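Local coordinates for transketolase (Campylobacter jejuni, PDB 3L84), which belongs to the transketolase family of thiamine diphosphate-binding proteins, with two domains of the cofactor-binding clan followed by a transketolase-type C-terminal domain, at residues 148-153 / 175-180. Residues are numbered along the deposited sequence; the frame is centred on the assembly and turned at random.
Sequences CLCGDG and FILIYD
F175 meets C148 through the rim of its ring: CE1 lies 4.1 Å from C148 CB, which sits near the ring plane rather than over a face. I176 O then accepts the N-H of C148, opening a parallel pairing whose four backbone bonds are all close to straight. L177 reaches across with one branch, its CD1 resting 3.7 Å from C148 SG and equally near C150 SG; CG anti to the backbone N (chi1 -177°), together with chi2, brings that methyl against both sulfurs, which meet it roughly at right angles, on the face covered by helix 118-137. I178 grips both ways, its N-H going to C148 O at 2.8 Å and its O receiving C150 N at 2.9 Å. Y179 reaches the first turn of helix 152-156, where OH donates to D152 OD1 in a short 2.5 Å bond on the syn side, 29° out of the carboxylate plane. Carboxylate and ring stand 89° apart, with D152 CG in the ring plane at its edge. D180 N bonds C150 O, and a water links D180 O (2.7 Å) to D152 N; D180 OD1 turns to T240. Adjacent parallel strands, joined by mostly helical residues without a strand, make this a beta-alpha-beta crossover; G151-D152-G153, with G151 at the helix N-cap position and N182 touching D152, matches the GDG...N signature of thiamine diphosphate-binding proteins.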
ATOM      1  N   CYS A 148      -2.326  17.609 -15.975  1.00  8.67           N
ATOM      2  CA  CYS A 148      -1.403  16.956 -15.073  1.00  8.96           C
ATOM      3  C   CYS A 148      -0.076  16.760 -15.749  1.00  8.49           C
ATOM      4  O   CYS A 148      -0.049  16.226 -16.873  1.00  9.37           O
ATOM      5  CB  CYS A 148      -1.956  15.589 -14.689  1.00  8.27           C
ATOM      6  SG  CYS A 148      -0.943  14.618 -13.587  1.00 10.96           S
ATOM      7  N   LEU A 149       1.008  17.181 -15.107  1.00  8.88           N
ATOM      8  CA  LEU A 149       2.356  16.878 -15.604  0.50  9.79           C
ATOM      9  C   LEU A 149       2.892  15.696 -14.844  1.00  9.51           C
ATOM     10  O   LEU A 149       2.851  15.674 -13.626  1.00 10.37           O
ATOM     11  CB  LEU A 149       3.308  18.060 -15.415  0.50 10.32           C
ATOM     12  CG  LEU A 149       3.242  19.236 -16.381  0.50 11.82           C
ATOM     13  CD1 LEU A 149       1.816  19.796 -16.527  0.50 14.70           C
ATOM     14  CD2 LEU A 149       4.235  20.316 -15.897  0.50 14.26           C
ATOM     15  N   CYS A 150       3.374  14.695 -15.561  1.00  8.44           N
ATOM     16  CA  CYS A 150       3.900  13.477 -14.931  1.00  8.96           C
ATOM     17  C   CYS A 150       5.177  13.028 -15.607  1.00  9.35           C
ATOM     18  O   CYS A 150       5.535  13.541 -16.653  1.00 10.17           O
ATOM     19  CB  CYS A 150       2.824  12.372 -14.926  1.00  8.67           C
ATOM     20  SG  CYS A 150       2.585  11.590 -16.536  1.00 11.35           S
ATOM     21  N   GLY A 151       5.844  12.079 -14.977  1.00  9.46           N
ATOM     22  CA  GLY A 151       7.070  11.517 -15.474  1.00  9.75           C
ATOM     23  C   GLY A 151       7.082  10.015 -15.452  1.00 10.19           C
ATOM     24  O   GLY A 151       6.075   9.361 -15.124  1.00  9.98           O
ATOM     25  N   ASP A 152       8.232   9.445 -15.798  1.00  9.40           N
ATOM     26  CA  ASP A 152       8.386   7.977 -15.790  1.00 11.23           C
ATOM     27  C   ASP A 152       8.019   7.302 -14.490  1.00 11.39           C
ATOM     28  O   ASP A 152       7.373   6.251 -14.483  1.00 12.67           O
ATOM     29  CB  ASP A 152       9.815   7.591 -16.164  1.00 11.58           C
ATOM     30  CG  ASP A 152      10.091   7.879 -17.588  1.00 13.41           C
ATOM     31  OD1 ASP A 152       9.430   7.211 -18.415  1.00 13.97           O
ATOM     32  OD2 ASP A 152      10.893   8.780 -17.905  1.00 13.59           O
ATOM     33  N   GLY A 153       8.444   7.843 -13.363  1.00 10.85           N
ATOM     34  CA  GLY A 153       8.125   7.255 -12.095  1.00 11.18           C
ATOM     35  C   GLY A 153       6.634   7.152 -11.866  1.00 11.00           C
ATOM     36  O   GLY A 153       6.121   6.166 -11.281  1.00 12.38           O
ATOM     37  N   PHE A 175      -9.666  15.892 -19.244  1.00  7.86           N
ATOM     38  CA  PHE A 175      -8.386  15.506 -18.634  1.00  7.86           C
ATOM     39  C   PHE A 175      -7.284  15.452 -19.683  1.00  7.60           C
ATOM     40  O   PHE A 175      -7.392  14.726 -20.678  1.00  7.33           O
ATOM     41  CB  PHE A 175      -8.549  14.123 -17.990  1.00  7.96           C
ATOM     42  CG  PHE A 175      -7.313  13.536 -17.362  1.00  9.12           C
ATOM     43  CD1 PHE A 175      -6.478  14.308 -16.574  1.00 11.49           C
ATOM     44  CD2 PHE A 175      -6.981  12.234 -17.579  1.00 10.40           C
ATOM     45  CE1 PHE A 175      -5.349  13.748 -15.967  1.00 11.78           C
ATOM     46  CE2 PHE A 175      -5.863  11.673 -16.972  1.00 11.20           C
ATOM     47  CZ  PHE A 175      -5.052  12.425 -16.163  1.00  9.13           C
ATOM     48  N   ILE A 176      -6.201  16.171 -19.425  1.00  7.75           N
ATOM     49  CA  ILE A 176      -5.040  16.256 -20.293  1.00  8.54           C
ATOM     50  C   ILE A 176      -3.801  15.931 -19.469  1.00  8.62           C
ATOM     51  O   ILE A 176      -3.446  16.658 -18.563  1.00  7.85           O
ATOM     52  CB  ILE A 176      -4.941  17.636 -20.973  1.00  8.93           C
ATOM     53  CG1 ILE A 176      -6.172  17.920 -21.821  1.00  8.59           C
ATOM     54  CG2 ILE A 176      -3.688  17.707 -21.818  1.00  9.80           C
ATOM     55  CD1 ILE A 176      -6.275  19.343 -22.384  1.00 10.41           C
ATOM     56  N   LEU A 177      -3.187  14.799 -19.768  1.00  7.85           N
ATOM     57  CA  LEU A 177      -2.026  14.275 -19.084  1.00  8.32           C
ATOM     58  C   LEU A 177      -0.814  14.508 -19.972  1.00  7.95           C
ATOM     59  O   LEU A 177      -0.783  14.078 -21.125  1.00  9.24           O
ATOM     60  CB  LEU A 177      -2.223  12.783 -18.820  1.00  8.09           C
ATOM     61  CG  LEU A 177      -1.151  12.054 -18.048  1.00  8.51           C
ATOM     62  CD1 LEU A 177      -0.924  12.647 -16.684  1.00  9.58           C
ATOM     63  CD2 LEU A 177      -1.526  10.552 -17.921  1.00 10.10           C
ATOM     64  N   ILE A 178       0.175  15.207 -19.472  1.00  7.71           N
ATOM     65  CA  ILE A 178       1.387  15.527 -20.199  1.00  8.56           C
ATOM     66  C   ILE A 178       2.516  14.731 -19.555  1.00  8.83           C
ATOM     67  O   ILE A 178       2.872  14.959 -18.390  1.00  9.14           O
ATOM     68  CB  ILE A 178       1.689  17.031 -20.170  1.00  9.24           C
ATOM     69  CG1 ILE A 178       0.508  17.787 -20.718  1.00  9.75           C
ATOM     70  CG2 ILE A 178       2.995  17.315 -20.920  1.00 11.13           C
ATOM     71  CD1 ILE A 178       0.570  19.303 -20.502  1.00 11.97           C
ATOM     72  N   TYR A 179       3.055  13.777 -20.307  1.00  8.37           N
ATOM     73  CA  TYR A 179       4.128  12.870 -19.862  1.00  8.30           C
ATOM     74  C   TYR A 179       5.483  13.364 -20.338  1.00  9.00           C
ATOM     75  O   TYR A 179       5.731  13.484 -21.545  1.00  9.66           O
ATOM     76  CB  TYR A 179       3.806  11.458 -20.340  1.00  8.80           C
ATOM     77  CG  TYR A 179       4.915  10.427 -20.335  1.00  8.63           C
ATOM     78  CD1 TYR A 179       5.830  10.332 -19.303  1.00  9.81           C
ATOM     79  CD2 TYR A 179       5.025   9.541 -21.383  1.00  9.25           C
ATOM     80  CE1 TYR A 179       6.832   9.377 -19.308  1.00 10.92           C
ATOM     81  CE2 TYR A 179       6.019   8.584 -21.413  1.00 10.83           C
ATOM     82  CZ  TYR A 179       6.920   8.507 -20.382  1.00 12.03           C
ATOM     83  OH  TYR A 179       7.908   7.527 -20.414  1.00 13.93           O
ATOM     84  N   ASP A 180       6.340  13.681 -19.377  1.00 10.26           N
ATOM     85  CA  ASP A 180       7.697  14.125 -19.633  1.00 10.87           C
ATOM     86  C   ASP A 180       8.553  12.904 -19.904  1.00 11.30           C
ATOM     87  O   ASP A 180       9.054  12.233 -18.986  1.00 12.81           O
ATOM     88  CB  ASP A 180       8.223  14.874 -18.394  1.00 11.66           C
ATOM     89  CG  ASP A 180       9.623  15.380 -18.589  1.00 14.92           C
ATOM     90  OD1 ASP A 180      10.041  15.363 -19.771  1.00 18.53           O
ATOM     91  OD2 ASP A 180      10.282  15.747 -17.597  1.00 16.25           O
TER
HETATM   92  O   HOH W   1      10.174  11.622 -16.595  1.00 11.50           O